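Side-chain contacts in nitrate regulatory protein (Klebsiella oxytoca, PDB 4AKK), which activates the nasFEDCBA operon in response to nitrate and nitrite by binding the terminator in the nasF leader RNA and causing transcription antitermination: residues D225-Q230 with A391-A396; L257-L262 with F283-Q288. All blocks are in the same frame, centred on the assembly; numbering follows the deposited sequence.

Contact 1. Residues D225-Q230 with A391-A396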
# COMPACT_ATOMS: atom_id res chain seq x y z
N ASP A 225 -3.43 9.74 -18.86
CA ASP A 225 -3.08 9.37 -17.49
C ASP A 225 -4.22 9.72 -16.53
O ASP A 225 -4.47 9.01 -15.56
CB ASP A 225 -1.79 10.06 -17.03
CG ASP A 225 -0.54 9.61 -17.81
OD1 ASP A 225 -0.51 8.48 -18.37
OD2 ASP A 225 0.42 10.41 -17.85
N ARG A 226 -4.91 10.82 -16.80
CA ARG A 226 -6.04 11.24 -15.98
C ARG A 226 -7.19 10.28 -16.17
O ARG A 226 -7.91 9.95 -15.22
CB ARG A 226 -6.48 12.66 -16.34
CG ARG A 226 -5.43 13.73 -16.11
CD ARG A 226 -4.68 13.47 -14.83
NE ARG A 226 -3.70 14.50 -14.48
CZ ARG A 226 -2.47 14.56 -14.97
NH1 ARG A 226 -2.05 13.69 -15.88
NH2 ARG A 226 -1.66 15.53 -14.57
N ILE A 227 -7.35 9.79 -17.39
CA ILE A 227 -8.45 8.86 -17.68
C ILE A 227 -8.21 7.47 -17.07
O ILE A 227 -9.09 6.92 -16.41
CB ILE A 227 -8.73 8.74 -19.19
CG1 ILE A 227 -9.23 10.09 -19.73
CG2 ILE A 227 -9.73 7.61 -19.47
CD1 ILE A 227 -8.95 10.32 -21.22
N ASP A 228 -7.02 6.92 -17.27
CA ASP A 228 -6.68 5.62 -16.68
C ASP A 228 -6.68 5.69 -15.15
O ASP A 228 -7.05 4.73 -14.50
CB ASP A 228 -5.31 5.16 -17.16
CG ASP A 228 -5.29 4.84 -18.64
OD1 ASP A 228 -6.38 4.57 -19.21
OD2 ASP A 228 -4.19 4.85 -19.23
N GLY A 229 -6.27 6.82 -14.60
CA GLY A 229 -6.21 6.97 -13.15
C GLY A 229 -7.57 6.85 -12.48
O GLY A 229 -7.66 6.43 -11.32
N GLN A 230 -8.62 7.23 -13.20
CA GLN A 230 -9.98 7.13 -12.69
C GLN A 230 -10.37 5.69 -12.35
O GLN A 230 -11.08 5.44 -11.38
CB GLN A 230 -10.96 7.73 -13.70
CG GLN A 230 -10.82 9.23 -13.84
CD GLN A 230 -11.46 9.76 -15.11
OE1 GLN A 230 -12.50 9.27 -15.54
NE2 GLN A 230 -10.85 10.78 -15.70
N ALA A 391 -0.88 0.63 -29.29
CA ALA A 391 -1.03 -0.75 -28.80
C ALA A 391 -1.04 -0.80 -27.27
O ALA A 391 -1.87 -1.47 -26.66
CB ALA A 391 0.06 -1.63 -29.35
N LEU A 392 -0.11 -0.08 -26.65
CA LEU A 392 -0.01 -0.03 -25.20
C LEU A 392 -1.27 0.59 -24.56
O LEU A 392 -1.81 0.07 -23.59
CB LEU A 392 1.26 0.75 -24.80
CG LEU A 392 2.59 0.09 -25.21
CD1 LEU A 392 3.78 1.03 -25.04
CD2 LEU A 392 2.84 -1.20 -24.46
N ARG A 393 -1.72 1.71 -25.13
CA ARG A 393 -2.94 2.39 -24.66
C ARG A 393 -4.15 1.47 -24.80
O ARG A 393 -5.01 1.40 -23.91
CB ARG A 393 -3.15 3.72 -25.40
CG ARG A 393 -4.61 4.23 -25.51
CD ARG A 393 -5.18 4.77 -24.19
NE ARG A 393 -6.49 5.39 -24.36
CZ ARG A 393 -7.21 5.95 -23.38
NH1 ARG A 393 -6.75 5.95 -22.13
NH2 ARG A 393 -8.39 6.51 -23.64
N LYS A 394 -4.19 0.74 -25.91
CA LYS A 394 -5.27 -0.21 -26.13
C LYS A 394 -5.27 -1.29 -25.06
O LYS A 394 -6.31 -1.56 -24.46
CB LYS A 394 -5.17 -0.84 -27.52
CG LYS A 394 -6.29 -1.84 -27.82
CD LYS A 394 -6.21 -2.38 -29.24
CE LYS A 394 -4.77 -2.76 -29.61
NZ LYS A 394 -4.18 -3.80 -28.71
N MET A 395 -4.12 -1.90 -24.81
CA MET A 395 -4.04 -2.95 -23.79
C MET A 395 -4.46 -2.42 -22.42
O MET A 395 -5.03 -3.15 -21.62
CB MET A 395 -2.64 -3.58 -23.73
CG MET A 395 -2.47 -4.85 -24.58
SD MET A 395 -0.77 -5.48 -24.62
CE MET A 395 -0.05 -4.28 -25.72
N ALA A 396 -4.18 -1.14 -22.16
CA ALA A 396 -4.47 -0.53 -20.87
C ALA A 396 -5.97 -0.36 -20.65
O ALA A 396 -6.45 -0.57 -19.54
CB ALA A 396 -3.76 0.81 -20.75
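D228 and R393 meet through a single pair of atoms, OD1 of D228 and NH1 of R393, 3.3 Å apart. This is a salt bridge with no hydrogen bond assigned to it, and the geometry explains why it is a one-point contact. The carboxylate and guanidinium planes are turned 34° from each other, and OD1 approaches the guanidinium obliquely. OD2 of D228 is farther from the same NH1 of R393, at 4.0 Å, and no other nitrogen of R393 comes near the carboxylate, so the bridge has one prong. The arginine supplies the larger share of the reach: the helix axes run only 22° from parallel but stay 12.0 Å apart, too far for close backbone packing. R393 leaves its helix alongside the interface, with CG roughly anti to its amide nitrogen (chi1 154°), bends at chi2, and then runs straight to its head group. The bond from CA to CB of D228 is directed toward the opposing helix. Two methyl groups lie by the charged groups. At the guanidinium edge, near its plane, CG2 of I227 stands 4.3 Å from NH1 of R393, while CB of A396 lies 4.3 Å from OD2 of D228. R393 also touches M403 and A396 touches I406, both of helix 403-412, whereas I227 touches E202 and R263. All four touching residues are buried, yet the two segments cover only 152 Å² between them. The chemistry is therefore a small, largely electrostatic join between the NIT and ANTAR regions, in which burial probably strengthens the attraction, though at the price of desolvating both groups.

Contact 2. Residues L257-L262 with F283-Q288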
# COMPACT_ATOMS: atom_id res chain seq x y z
N LEU A 257 -21.35 8.35 -24.56
CA LEU A 257 -20.88 8.06 -25.91
C LEU A 257 -20.14 9.27 -26.51
O LEU A 257 -19.11 9.13 -27.20
CB LEU A 257 -22.08 7.67 -26.79
CG LEU A 257 -21.82 6.93 -28.10
CD1 LEU A 257 -21.76 7.91 -29.24
CD2 LEU A 257 -20.53 6.11 -28.02
N GLU A 258 -20.66 10.46 -26.25
CA GLU A 258 -20.03 11.66 -26.79
C GLU A 258 -18.62 11.84 -26.20
O GLU A 258 -17.67 12.05 -26.94
CB GLU A 258 -20.89 12.90 -26.53
CG GLU A 258 -20.37 14.13 -27.26
CD GLU A 258 -21.28 15.34 -27.09
OE1 GLU A 258 -22.07 15.35 -26.12
OE2 GLU A 258 -21.18 16.27 -27.92
N ILE A 259 -18.50 11.75 -24.88
CA ILE A 259 -17.18 11.82 -24.24
C ILE A 259 -16.24 10.72 -24.76
O ILE A 259 -15.07 10.97 -25.03
CB ILE A 259 -17.28 11.74 -22.72
CG1 ILE A 259 -17.96 13.01 -22.19
CG2 ILE A 259 -15.88 11.56 -22.11
CD1 ILE A 259 -18.29 13.00 -20.70
N GLU A 260 -16.77 9.51 -24.90
CA GLU A 260 -15.95 8.42 -25.40
C GLU A 260 -15.43 8.67 -26.81
O GLU A 260 -14.27 8.38 -27.11
CB GLU A 260 -16.71 7.09 -25.31
CG GLU A 260 -16.55 6.41 -23.96
CD GLU A 260 -17.54 5.27 -23.75
OE1 GLU A 260 -18.29 4.94 -24.70
OE2 GLU A 260 -17.56 4.71 -22.63
N GLN A 261 -16.27 9.23 -27.67
CA GLN A 261 -15.85 9.55 -29.04
C GLN A 261 -14.80 10.65 -29.06
O GLN A 261 -13.83 10.60 -29.83
CB GLN A 261 -17.04 9.99 -29.88
CG GLN A 261 -18.11 8.94 -30.05
CD GLN A 261 -19.35 9.50 -30.73
OE1 GLN A 261 -19.74 10.64 -30.49
NE2 GLN A 261 -19.99 8.69 -31.57
N LEU A 262 -15.02 11.67 -28.24
CA LEU A 262 -14.07 12.78 -28.17
C LEU A 262 -12.72 12.33 -27.58
O LEU A 262 -11.68 12.83 -27.96
CB LEU A 262 -14.67 13.96 -27.39
CG LEU A 262 -15.82 14.67 -28.13
CD1 LEU A 262 -16.53 15.71 -27.26
CD2 LEU A 262 -15.30 15.31 -29.39
N PHE A 283 -16.30 20.40 -23.00
CA PHE A 283 -16.46 20.98 -21.66
C PHE A 283 -17.86 20.73 -21.10
O PHE A 283 -18.03 20.30 -19.96
CB PHE A 283 -16.14 22.48 -21.69
CG PHE A 283 -16.21 23.13 -20.33
CD1 PHE A 283 -15.10 23.12 -19.49
CD2 PHE A 283 -17.38 23.72 -19.88
CE1 PHE A 283 -15.16 23.71 -18.24
CE2 PHE A 283 -17.44 24.31 -18.63
CZ PHE A 283 -16.33 24.30 -17.80
N CYS A 284 -18.87 20.99 -21.93
CA CYS A 284 -20.25 20.89 -21.49
C CYS A 284 -20.64 19.46 -21.18
O CYS A 284 -21.24 19.20 -20.14
CB CYS A 284 -21.21 21.51 -22.52
SG CYS A 284 -21.05 23.32 -22.61
N ALA A 285 -20.29 18.55 -22.08
CA ALA A 285 -20.52 17.14 -21.81
C ALA A 285 -19.86 16.72 -20.49
O ALA A 285 -20.46 16.01 -19.69
CB ALA A 285 -20.03 16.27 -22.96
N GLN A 286 -18.62 17.16 -20.27
CA GLN A 286 -17.88 16.76 -19.07
C GLN A 286 -18.49 17.39 -17.83
O GLN A 286 -18.55 16.79 -16.78
CB GLN A 286 -16.40 17.18 -19.16
CG GLN A 286 -15.60 16.42 -20.19
CD GLN A 286 -15.21 15.03 -19.72
OE1 GLN A 286 -15.58 14.61 -18.62
NE2 GLN A 286 -14.46 14.32 -20.56
N THR A 287 -18.95 18.63 -17.97
CA THR A 287 -19.56 19.31 -16.84
C THR A 287 -20.87 18.63 -16.39
O THR A 287 -21.17 18.60 -15.20
CB THR A 287 -19.83 20.77 -17.17
OG1 THR A 287 -18.60 21.39 -17.55
CG2 THR A 287 -20.44 21.50 -15.96
N GLN A 288 -21.62 18.08 -17.33
CA GLN A 288 -22.85 17.36 -16.98
C GLN A 288 -22.50 16.06 -16.27
O GLN A 288 -23.14 15.64 -15.30
CB GLN A 288 -23.69 17.05 -18.22
CG GLN A 288 -24.87 16.10 -17.92
CD GLN A 288 -25.89 16.03 -19.05
OE1 GLN A 288 -26.99 16.57 -18.94
NE2 GLN A 288 -25.53 15.35 -20.13
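The segments 257-262 and 283-288, on helices 257-267 and 277-312, cross at -131°, their local axes 9.8 Å apart at closest approach, with I259 and A285 forming the nearest CA pair at 6.7 Å. I259 faces the second helix and lays two branches against it. Its CG1 meets CB of A285 at 3.9 Å, an apolar contact that the short alanine side chain permits at this backbone spacing. The other branch, CG2 of I259, approaches NE2 of Q286 to 3.5 Å. CD1 of I259 lies against the middle of the Q286 amide, 3.8 Å from both CD and OE1, and as close to the carbonyl O of A285; the isoleucine and glutamine side chains cross at a slant, without a hydrogen bond. Q286 brings that amide to the interface by folding at chi2 (-77°). Its polar atoms find partners beyond the pair of segments: OE1 accepts from R289, and NE2 makes a weak bond to E202. E258, partly exposed, extends with CG anti to its backbone nitrogen (chi1 -171°), carrying OE1 to 3.9 Å from CB of A285; the same glutamate touches R281. Helix 180-212 borders the contact through E202, which I259 touches, and R203, which Q286 touches. The oblique antiparallel crossing, with an isoleucine set against an alanine and a glutamine amide, is helix-helix packing within the all-helical NIT domain, where a short helix lies across a long one.

In the fold
Contact 2 falls within the span of chain between the two halves of contact 1: 225-230 comes first, then 257-262 and 283-288, and finally 391-396. Their centres are 18 Å apart and their nearest atoms about 7 Å, so they do not touch, and they lie on four different helices. Helix 180-212 borders both, with E202 touching I227 in one and I259 in the other. R289 provides a second connection, bonding Q230 beside contact 1 and Q286 in contact 2. Contact 2 is internal to the NIT region, whereas contact 1 joins it to ANTAR, consistent with a nitrate receptor coupled to an RNA-binding effector.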